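Side-chain contacts in 16S rRNA (adenine(1408)-N(1))-methyltransferase (Escherichia coli, PDB 3P2E), which methylates N1 of adenine 1408 in the 16S rRNA of assembled 30S subunits with S-adenosyl-L-methionine, conferring resistance to various aminoglycosides: residues E166-K169 against A170-N174; F62-S65 against K66-I69. All blocks are in the same frame, centred on the assembly; numbering follows the deposited sequence.

Contact 1 of 2, residues E166-K169 against A170-N174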
loop_
_atom_site.group_PDB
_atom_site.type_symbol
_atom_site.label_atom_id
_atom_site.label_comp_id
_atom_site.label_asym_id
_atom_site.label_seq_id
_atom_site.Cartn_x
_atom_site.Cartn_y
_atom_site.Cartn_z
ATOM N N GLU A 166 -20.439 0.368 14.134
ATOM C CA GLU A 166 -19.695 0.777 15.314
ATOM C C GLU A 166 -18.644 -0.263 15.690
ATOM O O GLU A 166 -17.547 0.084 16.122
ATOM C CB GLU A 166 -20.650 0.995 16.491
ATOM C CG GLU A 166 -21.754 2.008 16.217
ATOM C CD GLU A 166 -21.215 3.360 15.791
ATOM O OE1 GLU A 166 -20.438 3.963 16.561
ATOM O OE2 GLU A 166 -21.571 3.821 14.686
ATOM N N GLN A 167 -18.980 -1.540 15.520
ATOM C CA GLN A 167 -18.047 -2.615 15.848
ATOM C C GLN A 167 -16.775 -2.536 15.009
ATOM O O GLN A 167 -15.671 -2.648 15.539
ATOM C CB GLN A 167 -18.701 -3.987 15.640
ATOM C CG GLN A 167 -19.866 -4.285 16.570
ATOM C CD GLN A 167 -20.337 -5.727 16.470
ATOM O OE1 GLN A 167 -20.655 -6.215 15.382
ATOM N NE2 GLN A 167 -20.387 -6.417 17.606
ATOM N N TYR A 168 -16.927 -2.350 13.702
ATOM C CA TYR A 168 -15.763 -2.269 12.825
ATOM C C TYR A 168 -14.931 -1.033 13.158
ATOM O O TYR A 168 -13.703 -1.101 13.238
ATOM C CB TYR A 168 -16.191 -2.218 11.352
ATOM C CG TYR A 168 -15.027 -2.336 10.391
ATOM C CD1 TYR A 168 -14.381 -3.557 10.191
ATOM C CD2 TYR A 168 -14.545 -1.217 9.712
ATOM C CE1 TYR A 168 -13.279 -3.660 9.336
ATOM C CE2 TYR A 168 -13.445 -1.306 8.861
ATOM C CZ TYR A 168 -12.817 -2.527 8.677
ATOM O OH TYR A 168 -11.715 -2.600 7.855
ATOM N N LYS A 169 -15.602 0.094 13.371
ATOM C CA LYS A 169 -14.903 1.333 13.693
ATOM C C LYS A 169 -14.111 1.204 14.989
ATOM O O LYS A 169 -12.982 1.689 15.090
ATOM C CB LYS A 169 -15.904 2.485 13.808
ATOM C CG LYS A 169 -15.260 3.864 13.857
ATOM C CD LYS A 169 -16.311 4.967 13.828
ATOM C CE LYS A 169 -15.664 6.346 13.843
ATOM N NZ LYS A 169 -16.676 7.441 13.784
ATOM N N ALA A 170 -14.701 0.549 15.984
ATOM C CA ALA A 170 -14.038 0.371 17.270
ATOM C C ALA A 170 -12.829 -0.543 17.155
ATOM O O ALA A 170 -11.791 -0.290 17.765
ATOM C CB ALA A 170 -15.019 -0.192 18.292
ATOM N N GLU A 171 -12.974 -1.613 16.382
ATOM C CA GLU A 171 -11.886 -2.563 16.185
ATOM C C GLU A 171 -10.703 -1.886 15.509
ATOM O O GLU A 171 -9.555 -2.072 15.921
ATOM C CB GLU A 171 -12.383 -3.753 15.361
ATOM C CG GLU A 171 -13.335 -4.641 16.150
ATOM C CD GLU A 171 -14.230 -5.500 15.275
ATOM O OE1 GLU A 171 -14.909 -6.390 15.828
ATOM O OE2 GLU A 171 -14.270 -5.282 14.047
ATOM N N LEU A 172 -10.972 -1.096 14.476
ATOM C CA LEU A 172 -9.888 -0.400 13.797
ATOM C C LEU A 172 -9.266 0.619 14.742
ATOM O O LEU A 172 -8.044 0.748 14.814
ATOM C CB LEU A 172 -10.391 0.291 12.524
ATOM C CG LEU A 172 -9.995 -0.406 11.217
ATOM C CD1 LEU A 172 -10.544 -1.824 11.196
ATOM C CD2 LEU A 172 -10.514 0.395 10.027
ATOM N N SER A 173 -10.109 1.335 15.478
ATOM C CA SER A 173 -9.610 2.332 16.417
ATOM C C SER A 173 -8.646 1.697 17.415
ATOM O O SER A 173 -7.618 2.287 17.766
ATOM C CB SER A 173 -10.767 2.989 17.169
ATOM O OG SER A 173 -10.272 3.946 18.087
ATOM N N ASN A 174 -8.974 0.488 17.863
ATOM C CA ASN A 174 -8.127 -0.223 18.816
ATOM C C ASN A 174 -6.755 -0.535 18.226
ATOM O O ASN A 174 -5.775 -0.678 18.960
ATOM C CB ASN A 174 -8.795 -1.528 19.260
ATOM C CG ASN A 174 -10.056 -1.293 20.067
ATOM O OD1 ASN A 174 -10.056 -0.525 21.031
ATOM N ND2 ASN A 174 -11.138 -1.962 19.684
#
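Leu172, one helical turn after Tyr168, lays its CD1 methyl over one face of the Tyr168 ring. The methyl stands 3.8 Å from the ring centroid, 25° off the ring normal, which makes this a CH-pi contact; its shortest approach is CD1 to Tyr168 CZ, 3.5 Å. The second branch stays on the same side but lies beyond the rim, Leu172 CD2 3.6 Å from Tyr168 CE2. With its CG anti to the backbone N (chi1 -172°), Tyr168 turns away from the following turn at CB, yet the phenol end comes back within range of the leucine methyls. Tyr168 is buried, and its OH is satisfied by a hydrogen bond with Val114 O, while Phe163 meets the ring edge-to-face.

Beneath the side chains runs a regular alpha-helix, 166-175, where four i to i+4 bonds run from the amides of 170-173 back to the carbonyls of 166-169. Glu166 O receives Ala170 N at 2.9 Å and Lys169 O receives Ser173 N, also at 2.9 Å. The straightest of the four joins Leu172 N to Tyr168 O, with an angle of 166° at the hydrogen. Gln167 O accepts from Glu171 N at 3.0 Å and also has the extended Glu171 side chain running past it: CG sits 3.1 Å from Gln167 O. Glu171 OE2 also comes near Gln167 O, but both are acceptors and make no bond. Pro117 packs against Tyr168, Glu171 and Leu172, and Ile179 of strand 178-185 touches both Tyr168 and Leu172.

Contact 2 of 2, residues F62-S65 against K66-I69; sequences FDIS and KKII
Lys66 drapes its aliphatic chain over the carbonyl oxygen of Phe62, the same oxygen that accepts its backbone N-H, N to O 2.9 Å. CB lies 3.3 Å from Phe62 O, and CG, set beside the backbone N by chi1 of -76°, comes closer still at 3.1 Å from that oxygen. CD remains alongside, 3.4 Å from Phe62 O, before a bend at chi3 (58°) turns CE away. At the tip, NZ is 5.4 Å from Asp63 OD1: the charges are opposite, but the atoms do not touch, so any attraction is probably loose.

Ile64 and Ile68 meet through their CG2 methyls, 4.2 Å apart, the two side chains crossing at about a right angle. Below them, Ile64 O accepts the amide of Ile68 at 3.0 Å. Ser65 is buried, and its OG is held by a hydrogen bond with Gly6 O.

Helix 62-68 is the crossover of a beta-alpha-beta unit of the Rossmann-like methyltransferase fold, between parallel strands 49-54 and 80-83. Ile64 and Ile68 pack on Phe82 of strand 80-83 and on Tyr40 of helix 37-44, while Leu4 of strand 3-5 touches Ser65.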
loop_
_atom_site.group_PDB
_atom_site.type_symbol
_atom_site.label_atom_id
_atom_site.label_comp_id
_atom_site.label_asym_id
_atom_site.label_seq_id
_atom_site.Cartn_x
_atom_site.Cartn_y
_atom_site.Cartn_z
ATOM N N PHE A 62 9.524 -8.047 -10.465
ATOM C CA PHE A 62 10.709 -7.983 -11.315
ATOM C C PHE A 62 10.669 -6.993 -12.475
ATOM O O PHE A 62 11.628 -6.254 -12.690
ATOM C CB PHE A 62 11.047 -9.381 -11.851
ATOM C CG PHE A 62 11.609 -10.313 -10.810
ATOM C CD1 PHE A 62 11.906 -9.858 -9.526
ATOM C CD2 PHE A 62 11.863 -11.647 -11.120
ATOM C CE1 PHE A 62 12.447 -10.715 -8.571
ATOM C CE2 PHE A 62 12.404 -12.510 -10.171
ATOM C CZ PHE A 62 12.697 -12.041 -8.894
ATOM N N ASP A 63 9.578 -6.975 -13.230
ATOM C CA ASP A 63 9.499 -6.064 -14.368
ATOM C C ASP A 63 9.586 -4.597 -13.976
ATOM O O ASP A 63 10.405 -3.854 -14.518
ATOM C CB ASP A 63 8.224 -6.324 -15.168
ATOM C CG ASP A 63 8.373 -7.487 -16.128
ATOM O OD1 ASP A 63 8.832 -8.564 -15.690
ATOM O OD2 ASP A 63 8.032 -7.327 -17.319
ATOM N N ILE A 64 8.750 -4.169 -13.039
ATOM C CA ILE A 64 8.786 -2.774 -12.627
ATOM C C ILE A 64 10.053 -2.454 -11.833
ATOM O O ILE A 64 10.562 -1.339 -11.894
ATOM C CB ILE A 64 7.534 -2.403 -11.801
ATOM C CG1 ILE A 64 6.289 -2.473 -12.691
ATOM C CG2 ILE A 64 7.690 -1.000 -11.216
ATOM C CD1 ILE A 64 6.345 -1.568 -13.918
ATOM N N SER A 65 10.570 -3.433 -11.099
ATOM C CA SER A 65 11.787 -3.218 -10.330
ATOM C C SER A 65 12.947 -2.951 -11.289
ATOM O O SER A 65 13.814 -2.124 -11.014
ATOM C CB SER A 65 12.104 -4.443 -9.471
ATOM O OG SER A 65 13.311 -4.249 -8.763
ATOM N N LYS A 66 12.952 -3.656 -12.418
ATOM C CA LYS A 66 13.998 -3.480 -13.423
ATOM C C LYS A 66 13.837 -2.127 -14.107
ATOM O O LYS A 66 14.816 -1.502 -14.511
ATOM C CB LYS A 66 13.927 -4.598 -14.468
ATOM C CG LYS A 66 14.473 -5.936 -13.979
ATOM C CD LYS A 66 14.046 -7.086 -14.889
ATOM C CE LYS A 66 14.487 -6.870 -16.325
ATOM N NZ LYS A 66 13.967 -7.953 -17.214
ATOM N N LYS A 67 12.595 -1.676 -14.226
ATOM C CA LYS A 67 12.314 -0.402 -14.870
ATOM C C LYS A 67 12.764 0.805 -14.050
ATOM O O LYS A 67 13.349 1.739 -14.595
ATOM C CB LYS A 67 10.815 -0.287 -15.173
ATOM C CG LYS A 67 10.430 0.972 -15.931
ATOM C CD LYS A 67 8.966 0.944 -16.348
ATOM C CE LYS A 67 8.618 2.150 -17.213
ATOM N NZ LYS A 67 7.241 2.067 -17.767
ATOM N N ILE A 68 12.511 0.789 -12.745
ATOM C CA ILE A 68 12.882 1.934 -11.921
ATOM C C ILE A 68 14.380 2.139 -11.745
ATOM O O ILE A 68 14.809 3.218 -11.339
ATOM C CB ILE A 68 12.229 1.878 -10.521
ATOM C CG1 ILE A 68 12.740 0.670 -9.737
ATOM C CG2 ILE A 68 10.721 1.842 -10.668
ATOM C CD1 ILE A 68 12.326 0.677 -8.278
ATOM N N ILE A 69 15.169 1.116 -12.059
ATOM C CA ILE A 69 16.618 1.209 -11.920
ATOM C C ILE A 69 17.279 1.733 -13.198
ATOM O O ILE A 69 18.486 1.971 -13.229
ATOM C CB ILE A 69 17.226 -0.167 -11.542
ATOM C CG1 ILE A 69 18.698 -0.005 -11.162
ATOM C CG2 ILE A 69 17.082 -1.137 -12.701
ATOM C CD1 ILE A 69 19.365 -1.295 -10.727
#

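Overall arrangement
Contacts 1 and 2 are local contacts between successive turns of two helices at opposite sides of the chain's centre, their own centres 38 Å apart and their nearest atoms about 27 Å apart. Each belongs to one end of the seven-stranded sheet: helix 62-68 packs on outermost strand 80-83, helix 166-175 on outermost strand 178-185. S-adenosyl-L-homocysteine is bound in the methyl-donor pocket. None of the residues known to bind S-adenosyl-L-methionine lies in either contact, and both contacts stand back from them: the Asp63 side chain is about 8 Å from that of Leu196, the Ile64 side chain about 10 Å from the ligand, and the Tyr168 side chain about 9 Å from that of Pro106.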